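Local coordinates for protein-L-isoaspartate O-methyltransferase beta-aspartate methyltransferase (Plasmodium falciparum, PDB 2PBF) that probably methylates isoaspartyl residues of damaged proteins with S-adenosyl-L-methionine as donor, and is held here with the product S-adenosyl-L-homocysteine, at residues 31-36 and 69-74; 41-46 and 53-58; 93-98 and 142-147; 109-114 and 161-166. All coordinates share one frame; numbering follows the deposited sequence.

In the fold
The four contacts lie in one methyltransferase domain with a Rossmann-like sheet of strand order 3-2-1-4-5-6-7. Both segments of contact 2 fall between the two segments of contact 1. The segments of contacts 3 and 4 come later and interleave. Contacts 3 and 4 have centres about 10 Å apart and share the sheet, through neighbouring strands 142-146 and 111-116. Contact 1 packs two helices beside helix 93-101 of contact 3, about 15 Å away between centres. Contact 2 sets a loop against the hairpin near S-adenosyl-L-homocysteine. The centres of contacts 2 and 4 are about 26 Å apart, on opposite sides of the centre of the chain.

Contact 1: 31-36 and 69-74; sequences YNTMLQ and LSLKRL
Leu71 holds CG anti to the backbone N (chi1 -152°), which sends its CD2 methyl across to helix 28-35. Met34 sets CG opposite its own carbonyl carbon (chi1 -66°), and its chain bends only at chi3, 70°. The two side chains run alongside each other, pointing opposite ways. Leu71 CD2 therefore meets the flank of the methionine chain rather than its end. Leu71 CD2 lies 3.5 Å from Met34 CG, which is tight for two carbons, and 4.1 Å from Met34 SD. Thr33 adds a looser touch. The Thr33 CG2 methyl comes within 4.2 Å of Leu71 CD2, so one leucine methyl serves both residues of the helix.

The contact across the helices is wholly apolar and small, and its three residues are buried. The hydroxyl of Thr33 is satisfied within its own helix, where OG1 bonds to Asp29 O. Its methyl branch faces Leu71. Within segment 31-36, Asn32 O accepts two bonds. Gln36 N and Gln36 NE2 reach it from opposite faces of its carbonyl plane. The bond from Gln36 NE2 to Asn32 O is 3.2 Å long, and the donor stands well above that plane.

The arrangement is plain helix-to-helix packing, with the side chain of Met34 still about 10 Å from the bound S-adenosyl-L-homocysteine. Helix 93-101 packs against both helices: Thr33 touches Lys101, Met34 touches Tyr93 and Leu71 touches Leu94. Helix 12-21 meets Met34 through Leu16, while helix 64-74 rests on strand 187-195 through Ser70, Arg73 and Leu74.

Contact 2: 41-46 and 53-58; sequences KYIKEI and VYISHG
Val53 and Ile43 carry most of this contact, and Ile46 adds to it at the exposed end. Val53 points toward segment 41-46, and its two methyls take different partners. CG1, set opposite the residue's own N (chi1 -177°), goes to Ile43 and Glu45. Val53 CG1 lies 3.6 Å from Ile43 CG1 and 3.4 Å from Glu45 O, so the methyl sits against a backbone carbonyl as well as a side chain. The carboxylate of Glu45 also passes near it, with Glu45 OE2 at 3.9 Å from Val53 CG1. The other methyl, Val53 CG2, faces Ile46 and lies 4.0 Å from Ile46 CG1.

Segment 53-58 opens a two-stranded antiparallel hairpin of strands 53-56 and 59-61. A classic beta bulge places Ile55 and Ser56 together opposite Val59. Val53 is bonded through its backbone to Ile61 of the partner strand. Segment 41-46 is a loop without regular structure that packs against this hairpin.

Ile43 continues the apolar contact along strand 53-56. Its CG1 branch swings away from the backbone N (chi1 -168°), and CD1 reaches past Val53. Ile43 CD1 lies 3.8 Å from Tyr54 O and 3.9 Å from Ile55 CG1. Ile61 also touches Ile43, Val53 and Ile55. Ile55 meets Leu121 and Phe124 of helix 119-132, and its side chain is about 5 Å from the bound S-adenosyl-L-homocysteine.

Contact 3: 93-98 and 142-147; sequences YLTVCM and FKIIHK
Thr95 meets strand 142-146 with its CG2 methyl, which lies in the corner formed by Ile144 and Phe142. Thr95 CG2 is 3.7 Å from Ile144 CD1 and 3.8 Å from Phe142 CE1. The threonine chi1 of -29° is off the usual staggered values. Its hydroxyl is bonded to Asp86 OD2, an outside partner that may help to hold this rotation. Ile144 reaches Thr95 with CD1, and the two side chains cross at a slant. The backbone of Thr95 takes part too. Thr95 O lies 3.7 Å from Phe142 CE1, at the rim of the ring and near its plane. This is contact of a ring edge with a carbonyl oxygen.

Val96 follows at the same ring. Val96 CG2 is 4.3 Å from Phe142 CZ, a looser apolar touch. Val96 N also lies at the edge near the ring plane. Phe142 turns its ring away from its own N (chi1 176°), which extends the ring from the strand to the helix.

Helix 93-101 runs nearly antiparallel to the strand, at 162° between the short axes and 10.0 Å apart at closest. The helix is the crossover between parallel strands 83-87 and 111-116 of the Rossmann-like sheet. It covers one face of the sheet and reaches out to 142-146, an outermost strand within this chain. Strand 111-116 lies beside 142-146 and supplies Val112 against Thr95. Helix 119-132 adds Ile129 to Val96, and Ser125 and Leu126 to Ile144.

Contact 4: 109-114 and 161-166; sequences NSYVIG and GLFDAI
Phe163 meets Tyr111 with CE1 and Ile113 with both CE1 and CZ. Tyr111 CD2 lies 4.0 Å from Phe163 CE1, and the phenylalanine carbon sits at the edge of the tyrosine ring, near its plane. The two side chains pass each other at a slant. Ile113 offers its CG2 methyl: Ile113 CG2 is 4.0 Å from Phe163 CE1 and the same from Phe163 CZ. Here the side chains cross at about a right angle. The contact is apolar throughout and buries little surface.

Phe163 places CG on the far side from its carbonyl carbon (chi1 -70°), and this carries its ring over strand 83-87 toward the other strand.

Tyr111 and Ile113 lie on strand 111-116, and Phe163 begins the broken strand 163-168. Both strands belong to the central parallel part of a Rossmann-like sheet. They are not neighbours in it. Strand 83-87 lies between them, so the rings and the methyl meet over this strand on one face of the sheet. Ile85 of that strand touches both Ile113 and Phe163, and Arg83 makes a cation-pi contact with Phe163.

Further out, backbone bonds join segment 109-114 to its neighbour: Tyr111 with Ser82 and Ala84, Ile113 with Ala84. On the other segment the chain turns a corner at Asp164, whose OD2 bonds to Arg83 N. Leu162 O is bonded to Arg83 NH1, just before Phe163.

Contact 1: 31-36 and 69-74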
loop_
_atom_site.group_PDB
_atom_site.type_symbol
_atom_site.label_atom_id
_atom_site.label_comp_id
_atom_site.label_asym_id
_atom_site.label_seq_id
_atom_site.Cartn_x
_atom_site.Cartn_y
_atom_site.Cartn_z
ATOM N N TYR A 31 11.068 -8.871 4.396
ATOM C CA TYR A 31 10.748 -10.247 4.768
ATOM C C TYR A 31 10.024 -10.298 6.092
ATOM O O TYR A 31 8.919 -10.834 6.145
ATOM C CB TYR A 31 12.000 -11.154 4.807
ATOM C CG TYR A 31 11.700 -12.578 5.270
ATOM C CD1 TYR A 31 11.462 -13.595 4.350
ATOM C CD2 TYR A 31 11.606 -12.889 6.632
ATOM C CE1 TYR A 31 11.165 -14.897 4.776
ATOM C CE2 TYR A 31 11.315 -14.181 7.068
ATOM C CZ TYR A 31 11.089 -15.176 6.133
ATOM O OH TYR A 31 10.801 -16.456 6.561
ATOM N N ASN A 32 10.632 -9.741 7.150
ATOM C CA ASN A 32 10.041 -9.811 8.500
ATOM C C ASN A 32 8.668 -9.162 8.582
ATOM O O ASN A 32 7.785 -9.660 9.265
ATOM C CB ASN A 32 10.978 -9.250 9.591
ATOM C CG ASN A 32 12.347 -9.943 9.619
ATOM O OD1 ASN A 32 12.449 -11.167 9.467
ATOM N ND2 ASN A 32 13.399 -9.158 9.823
ATOM N N THR A 33 8.487 -8.055 7.870
ATOM C CA THR A 33 7.175 -7.392 7.811
ATOM C C THR A 33 6.123 -8.297 7.178
ATOM O O THR A 33 5.091 -8.564 7.773
ATOM C CB THR A 33 7.255 -6.046 7.039
ATOM O OG1 THR A 33 8.296 -5.229 7.605
ATOM C CG2 THR A 33 5.910 -5.314 7.092
ATOM N N MET A 34 6.389 -8.757 5.958
ATOM C CA MET A 34 5.475 -9.660 5.270
ATOM C C MET A 34 5.237 -10.966 6.038
ATOM O O MET A 34 4.120 -11.480 6.058
ATOM C CB MET A 34 5.953 -9.936 3.851
ATOM C CG MET A 34 5.906 -8.687 2.946
ATOM S SD MET A 34 6.277 -8.995 1.217
ATOM C CE MET A 34 4.865 -9.913 0.580
ATOM N N LEU A 35 6.280 -11.488 6.677
ATOM C CA LEU A 35 6.146 -12.684 7.530
ATOM C C LEU A 35 5.095 -12.476 8.620
ATOM O O LEU A 35 4.351 -13.386 8.968
ATOM C CB LEU A 35 7.509 -13.055 8.143
ATOM C CG LEU A 35 7.533 -14.299 9.062
ATOM C CD1 LEU A 35 7.152 -15.539 8.275
ATOM C CD2 LEU A 35 8.889 -14.464 9.757
ATOM N N GLN A 36 5.034 -11.253 9.147
ATOM C CA GLN A 36 4.049 -10.892 10.159
ATOM C C GLN A 36 2.615 -10.761 9.634
ATOM O O GLN A 36 1.659 -10.713 10.429
ATOM C CB GLN A 36 4.496 -9.620 10.899
ATOM C CG GLN A 36 5.740 -9.835 11.770
ATOM C CD GLN A 36 6.194 -8.573 12.482
ATOM O OE1 GLN A 36 5.672 -8.228 13.526
ATOM N NE2 GLN A 36 7.183 -7.887 11.917
ATOM N N LEU A 69 7.763 -5.735 -3.806
ATOM C CA LEU A 69 8.521 -4.720 -4.508
ATOM C C LEU A 69 8.168 -3.310 -4.012
ATOM O O LEU A 69 9.055 -2.494 -3.768
ATOM C CB LEU A 69 8.313 -4.847 -6.021
ATOM C CG LEU A 69 8.516 -3.579 -6.872
ATOM C CD1 LEU A 69 10.000 -3.247 -7.136
ATOM C CD2 LEU A 69 7.789 -3.747 -8.163
ATOM N N SER A 70 6.881 -3.037 -3.835
ATOM C CA SER A 70 6.454 -1.736 -3.347
ATOM C C SER A 70 6.927 -1.501 -1.914
ATOM O O SER A 70 7.346 -0.393 -1.552
ATOM C CB SER A 70 4.932 -1.607 -3.455
ATOM O OG SER A 70 4.557 -1.427 -4.803
ATOM N N LEU A 71 6.856 -2.552 -1.103
ATOM C CA LEU A 71 7.248 -2.473 0.277
ATOM C C LEU A 71 8.752 -2.222 0.371
ATOM O O LEU A 71 9.200 -1.480 1.241
ATOM C CB LEU A 71 6.867 -3.759 1.002
ATOM C CG LEU A 71 6.553 -3.809 2.498
ATOM C CD1 LEU A 71 5.470 -2.798 2.919
ATOM C CD2 LEU A 71 6.122 -5.232 2.888
ATOM N N LYS A 72 9.511 -2.851 -0.523
ATOM C CA LYS A 72 10.960 -2.634 -0.628
ATOM C C LYS A 72 11.277 -1.168 -0.894
ATOM O O LYS A 72 12.108 -0.595 -0.217
ATOM C CB LYS A 72 11.545 -3.512 -1.731
ATOM C CG LYS A 72 12.995 -3.204 -2.148
ATOM C CD LYS A 72 13.257 -3.718 -3.572
ATOM C CE LYS A 72 14.765 -3.653 -3.961
ATOM N NZ LYS A 72 15.290 -2.233 -4.091
ATOM N N ARG A 73 10.572 -0.557 -1.844
ATOM C CA ARG A 73 10.852 0.821 -2.240
ATOM C C ARG A 73 10.557 1.786 -1.108
ATOM O O ARG A 73 11.150 2.872 -1.020
ATOM C CB ARG A 73 10.051 1.234 -3.474
ATOM C CG ARG A 73 10.180 0.349 -4.705
ATOM C CD ARG A 73 11.619 0.087 -5.106
ATOM N NE ARG A 73 12.335 1.308 -5.432
ATOM C CZ ARG A 73 13.395 1.371 -6.240
ATOM N NH1 ARG A 73 13.855 0.285 -6.845
ATOM N NH2 ARG A 73 13.985 2.537 -6.451
ATOM N N LEU A 74 9.608 1.402 -0.259
ATOM C CA LEU A 74 9.156 2.269 0.822
ATOM C C LEU A 74 9.792 1.909 2.165
ATOM O O LEU A 74 9.525 2.556 3.164
ATOM C CB LEU A 74 7.619 2.218 0.923
ATOM C CG LEU A 74 6.827 2.899 -0.193
ATOM C CD1 LEU A 74 5.369 2.565 -0.109
ATOM C CD2 LEU A 74 7.046 4.402 -0.211
#

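Contact 2: 41-46 and 53-58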
loop_
_atom_site.group_PDB
_atom_site.type_symbol
_atom_site.label_atom_id
_atom_site.label_comp_id
_atom_site.label_asym_id
_atom_site.label_seq_id
_atom_site.Cartn_x
_atom_site.Cartn_y
_atom_site.Cartn_z
ATOM N N LYS A 41 -5.000 -14.632 5.284
ATOM C CA LYS A 41 -5.973 -13.888 6.094
ATOM C C LYS A 41 -6.571 -12.711 5.299
ATOM O O LYS A 41 -7.491 -12.033 5.765
ATOM C CB LYS A 41 -5.320 -13.405 7.402
ATOM C CG LYS A 41 -4.668 -14.518 8.203
ATOM C CD LYS A 41 -5.634 -15.110 9.215
ATOM C CE LYS A 41 -4.883 -15.778 10.361
ATOM N NZ LYS A 41 -5.696 -15.836 11.622
ATOM N N TYR A 42 -6.040 -12.496 4.095
ATOM C CA TYR A 42 -6.395 -11.355 3.237
ATOM C C TYR A 42 -7.045 -11.730 1.901
ATOM O O TYR A 42 -7.692 -10.897 1.235
ATOM C CB TYR A 42 -5.184 -10.418 3.066
ATOM C CG TYR A 42 -4.922 -9.741 4.379
ATOM C CD1 TYR A 42 -5.498 -8.502 4.676
ATOM C CD2 TYR A 42 -4.181 -10.380 5.365
ATOM C CE1 TYR A 42 -5.301 -7.900 5.928
ATOM C CE2 TYR A 42 -3.989 -9.804 6.609
ATOM C CZ TYR A 42 -4.542 -8.569 6.881
ATOM O OH TYR A 42 -4.319 -8.014 8.109
ATOM N N ILE A 43 -6.871 -12.986 1.533
ATOM C CA ILE A 43 -7.545 -13.578 0.388
ATOM C C ILE A 43 -7.747 -15.073 0.633
ATOM O O ILE A 43 -6.844 -15.756 1.109
ATOM C CB ILE A 43 -6.794 -13.329 -0.951
ATOM C CG1 ILE A 43 -7.686 -13.716 -2.145
ATOM C CG2 ILE A 43 -5.465 -14.052 -0.994
ATOM C CD1 ILE A 43 -8.575 -12.618 -2.624
ATOM N N LYS A 44 -8.941 -15.560 0.314
ATOM C CA LYS A 44 -9.274 -16.979 0.492
ATOM C C LYS A 44 -8.761 -17.899 -0.638
ATOM O O LYS A 44 -8.181 -18.947 -0.356
ATOM C CB LYS A 44 -10.793 -17.146 0.668
ATOM C CG LYS A 44 -11.243 -17.503 2.094
ATOM C CD LYS A 44 -11.199 -16.285 3.019
ATOM C CE LYS A 44 -11.825 -16.578 4.381
ATOM N NZ LYS A 44 -12.900 -15.581 4.669
ATOM N N GLU A 45 -8.974 -17.517 -1.900
ATOM C CA GLU A 45 -8.592 -18.382 -3.011
ATOM C C GLU A 45 -7.088 -18.331 -3.267
ATOM O O GLU A 45 -6.482 -17.250 -3.237
ATOM C CB GLU A 45 -9.353 -18.070 -4.304
ATOM C CG GLU A 45 -9.292 -19.258 -5.296
ATOM C CD GLU A 45 -9.374 -18.881 -6.787
ATOM O OE1 GLU A 45 -9.384 -19.830 -7.629
ATOM O OE2 GLU A 45 -9.442 -17.666 -7.116
ATOM N N ILE A 46 -6.511 -19.512 -3.524
ATOM C CA ILE A 46 -5.062 -19.708 -3.749
ATOM C C ILE A 46 -4.220 -18.593 -3.116
ATOM O O ILE A 46 -3.504 -17.862 -3.809
ATOM C CB ILE A 46 -4.732 -19.883 -5.251
ATOM C CG1 ILE A 46 -5.324 -18.712 -6.065
ATOM C CG2 ILE A 46 -5.208 -21.257 -5.752
ATOM C CD1 ILE A 46 -4.680 -18.498 -7.408
ATOM N N VAL A 53 -5.136 -12.093 -7.287
ATOM C CA VAL A 53 -6.266 -12.972 -7.027
ATOM C C VAL A 53 -7.507 -12.099 -6.884
ATOM O O VAL A 53 -7.566 -11.183 -6.054
ATOM C CB VAL A 53 -6.033 -13.905 -5.783
ATOM C CG1 VAL A 53 -7.200 -14.851 -5.574
ATOM C CG2 VAL A 53 -4.732 -14.716 -5.908
ATOM N N TYR A 54 -8.496 -12.378 -7.727
ATOM C CA TYR A 54 -9.720 -11.594 -7.783
ATOM C C TYR A 54 -10.500 -11.529 -6.472
ATOM O O TYR A 54 -10.687 -12.540 -5.813
ATOM C CB TYR A 54 -10.637 -12.129 -8.872
ATOM C CG TYR A 54 -11.817 -11.224 -9.116
ATOM C CD1 TYR A 54 -11.652 -9.981 -9.730
ATOM C CD2 TYR A 54 -13.093 -11.608 -8.716
ATOM C CE1 TYR A 54 -12.762 -9.140 -9.938
ATOM C CE2 TYR A 54 -14.192 -10.802 -8.922
ATOM C CZ TYR A 54 -14.019 -9.565 -9.525
ATOM O OH TYR A 54 -15.117 -8.787 -9.734
ATOM N N ILE A 55 -10.960 -10.329 -6.117
ATOM C CA ILE A 55 -11.813 -10.147 -4.949
ATOM C C ILE A 55 -13.266 -9.931 -5.377
ATOM O O ILE A 55 -14.118 -10.779 -5.138
ATOM C CB ILE A 55 -11.335 -8.978 -4.028
ATOM C CG1 ILE A 55 -9.828 -9.076 -3.766
ATOM C CG2 ILE A 55 -12.112 -8.992 -2.714
ATOM C CD1 ILE A 55 -9.181 -7.790 -3.221
ATOM N N SER A 56 -13.518 -8.807 -6.034
ATOM C CA SER A 56 -14.866 -8.320 -6.321
ATOM C C SER A 56 -14.691 -6.967 -6.989
ATOM O O SER A 56 -13.589 -6.409 -6.972
ATOM C CB SER A 56 -15.659 -8.159 -5.022
ATOM O OG SER A 56 -15.466 -6.852 -4.503
ATOM N N HIS A 57 -15.759 -6.439 -7.593
ATOM C CA HIS A 57 -15.757 -5.082 -8.188
ATOM C C HIS A 57 -14.632 -4.754 -9.173
ATOM O O HIS A 57 -14.182 -3.607 -9.258
ATOM C CB HIS A 57 -15.829 -4.008 -7.103
ATOM C CG HIS A 57 -17.162 -3.938 -6.434
ATOM N ND1 HIS A 57 -18.151 -3.068 -6.844
ATOM C CD2 HIS A 57 -17.684 -4.651 -5.408
ATOM C CE1 HIS A 57 -19.222 -3.241 -6.087
ATOM N NE2 HIS A 57 -18.961 -4.194 -5.206
ATOM N N GLY A 58 -14.182 -5.760 -9.910
ATOM C CA GLY A 58 -13.158 -5.547 -10.924
ATOM C C GLY A 58 -11.770 -5.430 -10.328
ATOM O O GLY A 58 -10.850 -4.942 -10.988
#

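Contact 3: 93-98 and 142-147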
loop_
_atom_site.group_PDB
_atom_site.type_symbol
_atom_site.label_atom_id
_atom_site.label_comp_id
_atom_site.label_asym_id
_atom_site.label_seq_id
_atom_site.Cartn_x
_atom_site.Cartn_y
_atom_site.Cartn_z
ATOM N N TYR A 93 -4.084 -5.551 2.606
ATOM C CA TYR A 93 -2.851 -6.334 2.835
ATOM C C TYR A 93 -1.661 -5.408 3.108
ATOM O O TYR A 93 -0.965 -5.500 4.149
ATOM C CB TYR A 93 -2.524 -7.326 1.667
ATOM C CG TYR A 93 -1.285 -8.120 2.046
ATOM C CD1 TYR A 93 -1.402 -9.269 2.850
ATOM C CD2 TYR A 93 0.004 -7.658 1.722
ATOM C CE1 TYR A 93 -0.277 -9.970 3.272
ATOM C CE2 TYR A 93 1.135 -8.358 2.134
ATOM C CZ TYR A 93 0.983 -9.517 2.912
ATOM O OH TYR A 93 2.087 -10.219 3.363
ATOM N N LEU A 94 -1.458 -4.480 2.189
ATOM C CA LEU A 94 -0.311 -3.590 2.271
ATOM C C LEU A 94 -0.441 -2.559 3.396
ATOM O O LEU A 94 0.569 -2.155 3.985
ATOM C CB LEU A 94 -0.002 -2.932 0.917
ATOM C CG LEU A 94 1.477 -2.523 0.779
ATOM C CD1 LEU A 94 2.441 -3.716 0.604
ATOM C CD2 LEU A 94 1.574 -1.660 -0.380
ATOM N N THR A 95 -1.677 -2.153 3.694
ATOM C CA THR A 95 -1.936 -1.230 4.793
ATOM C C THR A 95 -1.507 -1.796 6.145
ATOM O O THR A 95 -0.858 -1.109 6.926
ATOM C CB THR A 95 -3.441 -0.804 4.863
ATOM O OG1 THR A 95 -4.003 -0.840 3.556
ATOM C CG2 THR A 95 -3.548 0.598 5.393
ATOM N N VAL A 96 -1.869 -3.044 6.402
ATOM C CA VAL A 96 -1.408 -3.786 7.581
ATOM C C VAL A 96 0.125 -3.946 7.597
ATOM O O VAL A 96 0.760 -3.774 8.638
ATOM C CB VAL A 96 -2.151 -5.140 7.688
ATOM C CG1 VAL A 96 -1.663 -5.958 8.880
ATOM C CG2 VAL A 96 -3.647 -4.886 7.809
ATOM N N CYS A 97 0.717 -4.248 6.450
ATOM C CA CYS A 97 2.171 -4.272 6.342
ATOM C C CYS A 97 2.747 -2.927 6.822
ATOM O O CYS A 97 3.679 -2.901 7.618
ATOM C CB CYS A 97 2.624 -4.635 4.903
ATOM S SG CYS A 97 2.570 -6.417 4.488
ATOM N N MET A 98 2.170 -1.814 6.381
ATOM C CA MET A 98 2.627 -0.510 6.861
ATOM C C MET A 98 2.441 -0.306 8.372
ATOM O O MET A 98 3.343 0.200 9.035
ATOM C CB MET A 98 1.934 0.629 6.119
ATOM C CG MET A 98 2.274 0.780 4.650
ATOM S SD MET A 98 1.158 2.047 3.984
ATOM C CE MET A 98 1.885 2.217 2.377
ATOM N N PHE A 142 -4.564 4.069 13.096
ATOM C CA PHE A 142 -4.718 3.198 11.942
ATOM C C PHE A 142 -6.167 3.295 11.498
ATOM O O PHE A 142 -7.075 3.208 12.330
ATOM C CB PHE A 142 -4.326 1.738 12.270
ATOM C CG PHE A 142 -4.562 0.779 11.119
ATOM C CD1 PHE A 142 -3.551 0.537 10.197
ATOM C CD2 PHE A 142 -5.817 0.187 10.910
ATOM C CE1 PHE A 142 -3.763 -0.309 9.076
ATOM C CE2 PHE A 142 -6.037 -0.666 9.790
ATOM C CZ PHE A 142 -4.995 -0.935 8.896
ATOM N N LYS A 143 -6.398 3.536 10.206
ATOM C CA LYS A 143 -7.769 3.552 9.688
ATOM C C LYS A 143 -7.837 3.121 8.230
ATOM O O LYS A 143 -6.904 3.368 7.465
ATOM C CB LYS A 143 -8.371 4.959 9.760
ATOM C CG LYS A 143 -8.614 5.493 11.143
ATOM C CD LYS A 143 -8.560 7.018 11.162
ATOM C CE LYS A 143 -7.965 7.490 12.500
ATOM N NZ LYS A 143 -8.755 8.571 13.146
ATOM N N ILE A 144 -8.963 2.511 7.863
ATOM C CA ILE A 144 -9.340 2.290 6.466
ATOM C C ILE A 144 -10.602 3.088 6.205
ATOM O O ILE A 144 -11.629 2.843 6.828
ATOM C CB ILE A 144 -9.660 0.803 6.155
ATOM C CG1 ILE A 144 -8.529 -0.133 6.591
ATOM C CG2 ILE A 144 -10.033 0.642 4.657
ATOM C CD1 ILE A 144 -7.220 -0.011 5.784
ATOM N N ILE A 145 -10.490 4.041 5.287
ATOM C CA ILE A 145 -11.540 4.991 4.931
ATOM C C ILE A 145 -12.132 4.661 3.553
ATOM O O ILE A 145 -11.397 4.348 2.621
ATOM C CB ILE A 145 -10.954 6.458 4.879
ATOM C CG1 ILE A 145 -10.170 6.799 6.155
ATOM C CG2 ILE A 145 -12.019 7.485 4.660
ATOM C CD1 ILE A 145 -10.856 6.422 7.455
ATOM N N HIS A 146 -13.456 4.739 3.437
ATOM C CA HIS A 146 -14.135 4.742 2.134
ATOM C C HIS A 146 -14.004 6.104 1.453
ATOM O O HIS A 146 -14.696 7.052 1.805
ATOM C CB HIS A 146 -15.600 4.353 2.301
ATOM C CG HIS A 146 -16.363 4.288 1.016
ATOM N ND1 HIS A 146 -17.727 4.445 0.958
ATOM C CD2 HIS A 146 -15.951 4.103 -0.260
ATOM C CE1 HIS A 146 -18.129 4.346 -0.297
ATOM N NE2 HIS A 146 -17.069 4.141 -1.056
ATOM N N LYS A 147 -13.116 6.194 0.471
ATOM C CA LYS A 147 -12.776 7.472 -0.144
ATOM C C LYS A 147 -12.063 7.311 -1.476
ATOM O O LYS A 147 -11.156 6.499 -1.621
ATOM C CB LYS A 147 -11.873 8.286 0.800
ATOM C CG LYS A 147 -11.516 9.699 0.314
ATOM C CD LYS A 147 -12.423 10.703 1.005
ATOM C CE LYS A 147 -12.791 11.866 0.116
ATOM N NZ LYS A 147 -13.526 12.884 0.931
#

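Contact 4: 109-114 and 161-166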
loop_
_atom_site.group_PDB
_atom_site.type_symbol
_atom_site.label_atom_id
_atom_site.label_comp_id
_atom_site.label_asym_id
_atom_site.label_seq_id
_atom_site.Cartn_x
_atom_site.Cartn_y
_atom_site.Cartn_z
ATOM N N ASN A 109 2.838 8.172 17.580
ATOM C CA ASN A 109 3.161 9.138 16.542
ATOM C C ASN A 109 3.110 8.535 15.153
ATOM O O ASN A 109 2.977 9.262 14.179
ATOM C CB ASN A 109 4.526 9.771 16.754
ATOM C CG ASN A 109 4.547 10.750 17.914
ATOM O OD1 ASN A 109 5.463 10.721 18.712
ATOM N ND2 ASN A 109 3.553 11.604 18.004
ATOM N N SER A 110 3.246 7.218 15.071
ATOM C CA SER A 110 3.059 6.498 13.805
ATOM C C SER A 110 1.629 6.676 13.363
ATOM O O SER A 110 0.709 6.670 14.183
ATOM C CB SER A 110 3.329 5.017 13.982
ATOM O OG SER A 110 4.710 4.772 14.077
ATOM N N TYR A 111 1.437 6.874 12.063
ATOM C CA TYR A 111 0.113 6.976 11.539
ATOM C C TYR A 111 -0.016 6.252 10.185
ATOM O O TYR A 111 0.792 6.473 9.269
ATOM C CB TYR A 111 -0.239 8.443 11.424
ATOM C CG TYR A 111 -1.660 8.704 11.044
ATOM C CD1 TYR A 111 -2.689 8.580 11.978
ATOM C CD2 TYR A 111 -1.980 9.076 9.751
ATOM C CE1 TYR A 111 -4.019 8.834 11.607
ATOM C CE2 TYR A 111 -3.285 9.316 9.379
ATOM C CZ TYR A 111 -4.298 9.195 10.307
ATOM O OH TYR A 111 -5.592 9.467 9.914
ATOM N N VAL A 112 -1.038 5.404 10.059
ATOM C CA VAL A 112 -1.310 4.708 8.794
ATOM C C VAL A 112 -2.780 4.832 8.381
ATOM O O VAL A 112 -3.688 4.560 9.174
ATOM C CB VAL A 112 -0.887 3.224 8.856
ATOM C CG1 VAL A 112 -1.130 2.502 7.502
ATOM C CG2 VAL A 112 0.582 3.105 9.256
ATOM N N ILE A 113 -3.012 5.247 7.138
ATOM C CA ILE A 113 -4.384 5.366 6.637
ATOM C C ILE A 113 -4.511 4.657 5.285
ATOM O O ILE A 113 -3.643 4.809 4.440
ATOM C CB ILE A 113 -4.900 6.879 6.627
ATOM C CG1 ILE A 113 -6.390 6.973 6.344
ATOM C CG2 ILE A 113 -4.161 7.766 5.630
ATOM C CD1 ILE A 113 -6.951 8.424 6.506
ATOM N N GLY A 114 -5.555 3.837 5.122
ATOM C CA GLY A 114 -5.897 3.266 3.825
ATOM C C GLY A 114 -7.100 3.982 3.236
ATOM O O GLY A 114 -8.099 4.183 3.912
ATOM N N GLY A 161 -2.819 16.286 6.427
ATOM C CA GLY A 161 -1.406 16.578 6.616
ATOM C C GLY A 161 -0.495 16.002 5.550
ATOM O O GLY A 161 -0.902 15.797 4.404
ATOM N N LEU A 162 0.744 15.737 5.953
ATOM C CA LEU A 162 1.812 15.327 5.070
ATOM C C LEU A 162 2.260 13.904 5.406
ATOM O O LEU A 162 2.156 13.467 6.566
ATOM C CB LEU A 162 2.987 16.296 5.189
ATOM C CG LEU A 162 2.698 17.750 4.803
ATOM C CD1 LEU A 162 3.837 18.662 5.245
ATOM C CD2 LEU A 162 2.504 17.840 3.318
ATOM N N PHE A 163 2.749 13.192 4.387
ATOM C CA PHE A 163 3.054 11.774 4.525
ATOM C C PHE A 163 4.465 11.423 4.095
ATOM O O PHE A 163 4.929 11.807 3.034
ATOM C CB PHE A 163 2.020 10.920 3.772
ATOM C CG PHE A 163 0.663 10.938 4.411
ATOM C CD1 PHE A 163 0.324 10.001 5.395
ATOM C CD2 PHE A 163 -0.265 11.909 4.066
ATOM C CE1 PHE A 163 -0.924 10.036 5.998
ATOM C CE2 PHE A 163 -1.519 11.956 4.660
ATOM C CZ PHE A 163 -1.858 11.017 5.631
ATOM N N ASP A 164 5.144 10.677 4.942
ATOM C CA ASP A 164 6.492 10.241 4.655
ATOM C C ASP A 164 6.500 9.132 3.599
ATOM O O ASP A 164 7.488 8.960 2.877
ATOM C CB ASP A 164 7.151 9.791 5.942
ATOM C CG ASP A 164 7.030 10.841 7.041
ATOM O OD1 ASP A 164 7.742 11.876 6.950
ATOM O OD2 ASP A 164 6.215 10.649 7.978
ATOM N N ALA A 165 5.392 8.404 3.499
ATOM C CA ALA A 165 5.265 7.302 2.540
ATOM C C ALA A 165 3.876 7.274 1.944
ATOM O O ALA A 165 2.871 7.272 2.679
ATOM C CB ALA A 165 5.582 5.987 3.202
ATOM N N ILE A 166 3.821 7.289 0.607
ATOM C CA ILE A 166 2.558 7.189 -0.116
ATOM C C ILE A 166 2.616 6.025 -1.086
ATOM O O ILE A 166 3.442 5.991 -1.982
ATOM C CB ILE A 166 2.171 8.500 -0.893
ATOM C CG1 ILE A 166 2.307 9.732 0.027
ATOM C CG2 ILE A 166 0.746 8.342 -1.511
ATOM C CD1 ILE A 166 1.790 11.054 -0.557
#